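Long-range contact in GCN5-related N-acetyltransferase (Kribbella flavida, PDB 4H89), which probably transfers an acyl group, most likely acetyl, to an acceptor substrate, as members of the GNAT superfamily do: residues A14-R27 and Y38-M52. Residues are numbered along the deposited sequence; the frame is centred on the assembly and turned at random.
Sequences AEDADWPAILPFFR and YDPELTDEQARSLWM
The backbone O of Leu42 is gripped by both terminal nitrogens of Arg27, NH1 at 3.0 Å and NH2 at 2.9 Å. Both come from one face of the carbonyl plane, while the oxygen lies nearly in the guanidinium plane. NH2 also forms a salt bridge of 2.8 Å with Asp44 OD1, whose anti lone pair it meets almost straight on. Arginine suits this place because its flat, many-handed end can serve a carbonyl and a carboxylate together; one water links NE to Asp44 OD1 and another links NH1 to Pro40 O, which, with the direct bonds, should fix the rotation of the group. Just beyond, Thr43 and Gln46 form the capping box that opens helix 44-51.

Trp19 fills the other half of the contact. With CG swung anti to the backbone N (chi1 171°), its indole lies against the Asp44-Arg48 turn, and Arg48 CG, in the conformer modelled here, makes a CH-pi contact 3.6 Å above the centre of the five-membered ring. The bent chain of Met52, present as selenomethionine, passes obliquely by the six-membered ring, a Met-aromatic contact. Between these ends, small Ala47 lets Phe26 come close and lays CB over its face; the edge of Phe26 in turn points CE1 at the face of Tyr38, planes 70° apart.

The axes of 19-27 and 44-51 cross at 100° on the sheet, where Phe26 and Trp51 touch Met95 of strand 89-96 and Trp51 NE1 is hydrogen-bonded to Ser75 OG of strand 72-80.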
loop_
_atom_site.group_PDB
_atom_site.type_symbol
_atom_site.label_atom_id
_atom_site.label_comp_id
_atom_site.label_asym_id
_atom_site.label_seq_id
_atom_site.Cartn_x
_atom_site.Cartn_y
_atom_site.Cartn_z
ATOM N N ALA A 14 19.673 -12.868 -3.355
ATOM C CA ALA A 14 19.524 -13.707 -2.183
ATOM C C ALA A 14 19.373 -15.158 -2.637
ATOM O O ALA A 14 18.736 -15.433 -3.647
ATOM C CB ALA A 14 18.314 -13.274 -1.381
ATOM N N GLU A 15 19.959 -16.064 -1.856
ATOM C CA GLU A 15 19.816 -17.500 -2.036
ATOM C C GLU A 15 18.874 -17.966 -0.954
ATOM O O GLU A 15 18.756 -17.326 0.088
ATOM C CB GLU A 15 21.199 -18.187 -1.905
ATOM C CG GLU A 15 22.117 -17.749 -3.077
ATOM C CD GLU A 15 23.638 -17.966 -2.914
ATOM O OE1 GLU A 15 24.087 -18.778 -2.069
ATOM O OE2 GLU A 15 24.411 -17.305 -3.673
ATOM N N ASP A 16 18.194 -19.072 -1.169
ATOM C CA ASP A 16 17.251 -19.595 -0.160
ATOM C C ASP A 16 17.878 -19.809 1.202
ATOM O O ASP A 16 17.283 -19.468 2.249
ATOM C CB ASP A 16 16.651 -20.884 -0.646
ATOM C CG ASP A 16 15.821 -20.685 -1.874
ATOM O OD1 ASP A 16 14.765 -19.995 -1.766
ATOM O OD2 ASP A 16 16.256 -21.177 -2.944
ATOM N N ALA A 17 19.127 -20.241 1.178
ATOM C CA ALA A 17 19.915 -20.432 2.369
ATOM C C ALA A 17 20.252 -19.171 3.140
ATOM O O ALA A 17 20.676 -19.287 4.303
ATOM C CB ALA A 17 21.189 -21.187 2.018
ATOM N N ASP A 18 20.092 -17.969 2.542
ATOM C CA ASP A 18 20.326 -16.714 3.278
ATOM C C ASP A 18 19.190 -16.359 4.229
ATOM O O ASP A 18 19.364 -15.510 5.088
ATOM C CB ASP A 18 20.494 -15.583 2.263
ATOM C CG ASP A 18 21.712 -15.729 1.401
ATOM O OD1 ASP A 18 22.752 -16.182 1.864
ATOM O OD2 ASP A 18 21.631 -15.267 0.225
ATOM N N TRP A 19 18.008 -16.964 4.060
ATOM C CA TRP A 19 16.835 -16.524 4.843
ATOM C C TRP A 19 17.057 -16.576 6.369
ATOM O O TRP A 19 16.677 -15.635 7.061
ATOM C CB TRP A 19 15.538 -17.240 4.411
ATOM C CG TRP A 19 14.408 -16.967 5.325
ATOM C CD1 TRP A 19 13.841 -17.845 6.215
ATOM C CD2 TRP A 19 13.792 -15.687 5.595
ATOM N NE1 TRP A 19 12.900 -17.204 6.952
ATOM C CE2 TRP A 19 12.829 -15.889 6.573
ATOM C CE3 TRP A 19 13.930 -14.415 5.047
ATOM C CZ2 TRP A 19 12.051 -14.866 7.062
ATOM C CZ3 TRP A 19 13.154 -13.380 5.525
ATOM C CH2 TRP A 19 12.217 -13.625 6.537
ATOM N N PRO A 20 17.667 -17.641 6.909
ATOM C CA PRO A 20 17.899 -17.637 8.349
ATOM C C PRO A 20 18.708 -16.503 8.884
ATOM O O PRO A 20 18.511 -16.125 10.018
ATOM C CB PRO A 20 18.573 -19.008 8.602
ATOM C CG PRO A 20 18.064 -19.858 7.495
ATOM C CD PRO A 20 18.034 -18.937 6.321
ATOM N N ALA A 21 19.591 -15.917 8.074
ATOM C CA ALA A 21 20.361 -14.755 8.486
ATOM C C ALA A 21 19.560 -13.483 8.384
ATOM O O ALA A 21 19.805 -12.522 9.111
ATOM C CB ALA A 21 21.610 -14.653 7.626
ATOM N N ILE A 22 18.568 -13.439 7.498
ATOM C CA ILE A 22 17.712 -12.257 7.305
ATOM C C ILE A 22 16.613 -12.144 8.350
ATOM O O ILE A 22 16.279 -11.054 8.825
ATOM C CB ILE A 22 17.088 -12.280 5.878
ATOM C CG1 ILE A 22 18.198 -12.279 4.831
ATOM C CG2 ILE A 22 16.129 -11.087 5.689
ATOM C CD1 ILE A 22 17.705 -12.615 3.451
ATOM N N LEU A 23 16.042 -13.273 8.732
ATOM C CA LEU A 23 14.938 -13.351 9.713
ATOM C C LEU A 23 15.175 -12.510 10.979
ATOM O O LEU A 23 14.304 -11.750 11.356
ATOM C CB LEU A 23 14.623 -14.830 10.027
ATOM C CG LEU A 23 13.604 -15.066 11.142
ATOM C CD1 LEU A 23 12.233 -14.526 10.801
ATOM C CD2 LEU A 23 13.511 -16.567 11.414
ATOM N N PRO A 24 16.352 -12.630 11.621
ATOM C CA PRO A 24 16.541 -11.775 12.806
ATOM C C PRO A 24 16.488 -10.301 12.535
ATOM O O PRO A 24 16.130 -9.540 13.444
ATOM C CB PRO A 24 17.892 -12.225 13.389
ATOM C CG PRO A 24 18.480 -13.206 12.438
ATOM C CD PRO A 24 17.460 -13.578 11.409
ATOM N N PHE A 25 16.846 -9.847 11.327
ATOM C CA PHE A 25 16.705 -8.413 11.021
ATOM C C PHE A 25 15.282 -7.984 11.072
ATOM O O PHE A 25 14.962 -6.923 11.562
ATOM C CB PHE A 25 17.174 -8.027 9.603
ATOM C CG PHE A 25 18.547 -8.477 9.229
ATOM C CD1 PHE A 25 19.483 -8.806 10.183
ATOM C CD2 PHE A 25 18.883 -8.552 7.868
ATOM C CE1 PHE A 25 20.734 -9.240 9.822
ATOM C CE2 PHE A 25 20.133 -9.013 7.499
ATOM C CZ PHE A 25 21.068 -9.328 8.480
ATOM N N PHE A 26 14.428 -8.799 10.459
ATOM C CA PHE A 26 13.005 -8.554 10.461
ATOM C C PHE A 26 12.487 -8.447 11.878
ATOM O O PHE A 26 11.764 -7.514 12.243
ATOM C CB PHE A 26 12.258 -9.610 9.620
ATOM C CG PHE A 26 10.785 -9.476 9.710
ATOM C CD1 PHE A 26 10.126 -8.475 9.017
ATOM C CD2 PHE A 26 10.036 -10.285 10.508
ATOM C CE1 PHE A 26 8.761 -8.329 9.094
ATOM C CE2 PHE A 26 8.658 -10.104 10.620
ATOM C CZ PHE A 26 8.024 -9.138 9.907
ATOM N N ARG A 27 12.807 -9.443 12.696
ATOM C CA ARG A 27 12.389 -9.419 14.099
ATOM C C ARG A 27 12.871 -8.175 14.844
ATOM O O ARG A 27 12.070 -7.595 15.606
ATOM C CB ARG A 27 12.801 -10.691 14.817
ATOM C CG ARG A 27 12.174 -11.948 14.270
ATOM C CD ARG A 27 10.656 -11.970 14.331
ATOM N NE ARG A 27 10.164 -13.249 13.865
ATOM C CZ ARG A 27 8.917 -13.470 13.492
ATOM N NH1 ARG A 27 8.016 -12.522 13.459
ATOM N NH2 ARG A 27 8.573 -14.664 13.056
ATOM N N TYR A 38 4.554 -3.465 10.636
ATOM C CA TYR A 38 4.255 -4.867 10.339
ATOM C C TYR A 38 3.354 -5.447 11.399
ATOM O O TYR A 38 3.287 -4.942 12.530
ATOM C CB TYR A 38 5.537 -5.677 10.361
ATOM C CG TYR A 38 6.439 -5.478 9.190
ATOM C CD1 TYR A 38 6.094 -5.970 7.943
ATOM C CD2 TYR A 38 7.682 -4.851 9.340
ATOM C CE1 TYR A 38 6.951 -5.814 6.853
ATOM C CE2 TYR A 38 8.546 -4.701 8.267
ATOM C CZ TYR A 38 8.167 -5.173 7.023
ATOM O OH TYR A 38 9.030 -5.025 5.963
ATOM N N ASP A 39 2.613 -6.489 11.024
ATOM C CA ASP A 39 1.948 -7.336 12.023
ATOM C C ASP A 39 3.028 -7.890 12.910
ATOM O O ASP A 39 3.985 -8.437 12.417
ATOM C CB ASP A 39 1.198 -8.450 11.318
ATOM C CG ASP A 39 0.425 -9.441 12.266
ATOM O OD1 ASP A 39 0.745 -9.667 13.452
ATOM O OD2 ASP A 39 -0.535 -10.055 11.733
ATOM N N PRO A 40 2.841 -7.768 14.230
ATOM C CA PRO A 40 3.851 -8.195 15.190
ATOM C C PRO A 40 3.971 -9.698 15.406
ATOM O O PRO A 40 4.936 -10.165 16.022
ATOM C CB PRO A 40 3.402 -7.492 16.477
ATOM C CG PRO A 40 1.921 -7.362 16.327
ATOM C CD PRO A 40 1.708 -7.070 14.885
ATOM N N GLU A 41 3.014 -10.448 14.883
ATOM C CA GLU A 41 2.955 -11.869 15.179
ATOM C C GLU A 41 3.015 -12.767 13.931
ATOM O O GLU A 41 2.500 -13.869 13.942
ATOM C CB GLU A 41 1.713 -12.182 16.022
ATOM C CG GLU A 41 1.760 -11.599 17.440
ATOM C CD GLU A 41 0.595 -12.070 18.283
ATOM O OE1 GLU A 41 -0.574 -11.671 17.991
ATOM O OE2 GLU A 41 0.881 -12.820 19.256
ATOM N N LEU A 42 3.690 -12.324 12.880
ATOM C CA LEU A 42 3.885 -13.180 11.724
ATOM C C LEU A 42 4.731 -14.375 12.055
ATOM O O LEU A 42 5.704 -14.290 12.785
ATOM C CB LEU A 42 4.562 -12.409 10.586
ATOM C CG LEU A 42 3.802 -11.245 9.961
ATOM C CD1 LEU A 42 4.600 -10.696 8.820
ATOM C CD2 LEU A 42 2.429 -11.650 9.465
ATOM N N THR A 43 4.372 -15.518 11.470
ATOM C CA THR A 43 5.257 -16.672 11.598
ATOM C C THR A 43 6.550 -16.420 10.844
ATOM O O THR A 43 6.590 -15.581 9.919
ATOM C CB THR A 43 4.612 -17.974 11.087
ATOM O OG1 THR A 43 4.529 -17.945 9.681
ATOM C CG2 THR A 43 3.240 -18.234 11.683
ATOM N N ASP A 44 7.568 -17.218 11.130
ATOM C CA ASP A 44 8.803 -17.143 10.377
ATOM C C ASP A 44 8.524 -17.336 8.871
ATOM O O ASP A 44 9.123 -16.654 8.012
ATOM C CB ASP A 44 9.785 -18.229 10.818
ATOM C CG ASP A 44 10.365 -18.033 12.216
ATOM O OD1 ASP A 44 10.184 -16.991 12.856
ATOM O OD2 ASP A 44 11.062 -18.991 12.665
ATOM N N GLU A 45 7.643 -18.259 8.548
ATOM C CA GLU A 45 7.319 -18.608 7.168
ATOM C C GLU A 45 6.458 -17.552 6.482
ATOM O O GLU A 45 6.652 -17.266 5.281
ATOM C CB GLU A 45 6.672 -19.973 7.099
ATOM C CG GLU A 45 7.546 -21.136 7.564
ATOM C CD GLU A 45 7.567 -21.364 9.072
ATOM O OE1 GLU A 45 6.947 -20.643 9.864
ATOM O OE2 GLU A 45 8.246 -22.291 9.482
ATOM N N GLN A 46 5.593 -16.858 7.210
ATOM C CA GLN A 46 4.880 -15.718 6.666
ATOM C C GLN A 46 5.870 -14.585 6.351
ATOM O O GLN A 46 5.740 -13.942 5.303
ATOM C CB GLN A 46 3.813 -15.216 7.605
ATOM C CG GLN A 46 2.553 -16.104 7.712
ATOM C CD GLN A 46 1.601 -15.540 8.723
ATOM O OE1 GLN A 46 1.950 -15.375 9.888
ATOM N NE2 GLN A 46 0.430 -15.189 8.289
ATOM N N ALA A 47 6.802 -14.305 7.250
ATOM C CA ALA A 47 7.804 -13.310 6.987
ATOM C C ALA A 47 8.635 -13.686 5.753
ATOM O O ALA A 47 8.908 -12.825 4.904
ATOM C CB ALA A 47 8.646 -13.057 8.224
ATOM N N ARG A 48 8.996 -14.955 5.611
ATOM C CA ARG A 48 9.768 -15.393 4.492
ATOM C C ARG A 48 9.001 -15.174 3.174
ATOM O O ARG A 48 9.566 -14.716 2.166
ATOM C CB ARG A 48 10.103 -16.852 4.652
ATOM C CG ARG A 48 11.030 -17.374 3.581
ATOM C CD ARG A 48 11.295 -18.859 3.713
ATOM N NE ARG A 48 10.036 -19.628 3.730
ATOM C CZ ARG A 48 9.936 -20.871 4.164
ATOM N NH1 ARG A 48 11.010 -21.542 4.573
ATOM N NH2 ARG A 48 8.742 -21.417 4.203
ATOM N N SER A 49 7.711 -15.518 3.170
ATOM C CA SER A 49 6.881 -15.303 1.979
ATOM C C SER A 49 6.794 -13.832 1.584
ATOM O O SER A 49 6.760 -13.510 0.376
ATOM C CB SER A 49 5.492 -15.864 2.200
ATOM O OG SER A 49 5.579 -17.283 2.087
ATOM N N LEU A 50 6.739 -12.940 2.572
ATOM C CA LEU A 50 6.645 -11.525 2.285
ATOM C C LEU A 50 7.965 -11.001 1.746
ATOM O O LEU A 50 7.967 -10.100 0.913
ATOM C CB LEU A 50 6.249 -10.753 3.529
ATOM C CG LEU A 50 4.780 -10.874 3.950
ATOM C CD1 LEU A 50 4.520 -9.879 5.068
ATOM C CD2 LEU A 50 3.785 -10.629 2.802
ATOM N N TRP A 51 9.080 -11.583 2.189
ATOM C CA TRP A 51 10.398 -11.027 1.903
ATOM C C TRP A 51 11.152 -11.640 0.716
ATOM O O TRP A 51 11.721 -10.923 -0.115
ATOM C CB TRP A 51 11.274 -11.105 3.171
ATOM C CG TRP A 51 12.489 -10.287 2.992
ATOM C CD1 TRP A 51 13.719 -10.707 2.635
ATOM C CD2 TRP A 51 12.548 -8.877 3.115
ATOM N NE1 TRP A 51 14.548 -9.629 2.466
ATOM C CE2 TRP A 51 13.848 -8.487 2.770
ATOM C CE3 TRP A 51 11.615 -7.901 3.461
ATOM C CZ2 TRP A 51 14.257 -7.154 2.800
ATOM C CZ3 TRP A 51 12.016 -6.569 3.474
ATOM C CH2 TRP A 51 13.319 -6.214 3.125
HETATM N N MSE A 52 11.245 -12.951 0.677
HETATM C CA MSE A 52 11.904 -13.700 -0.372
HETATM C C MSE A 52 11.008 -13.694 -1.577
HETATM O O MSE A 52 9.795 -13.722 -1.460
HETATM C CB MSE A 52 12.188 -15.136 0.080
HETATM C CG MSE A 52 13.104 -15.242 1.284
HETATM SE SE MSE A 52 14.885 -14.478 1.170
HETATM C CE MSE A 52 15.575 -15.861 0.113
HETATM O O HOH W 1 7.786 -10.140 15.086
HETATM O O HOH W 2 11.797 -15.515 14.634
#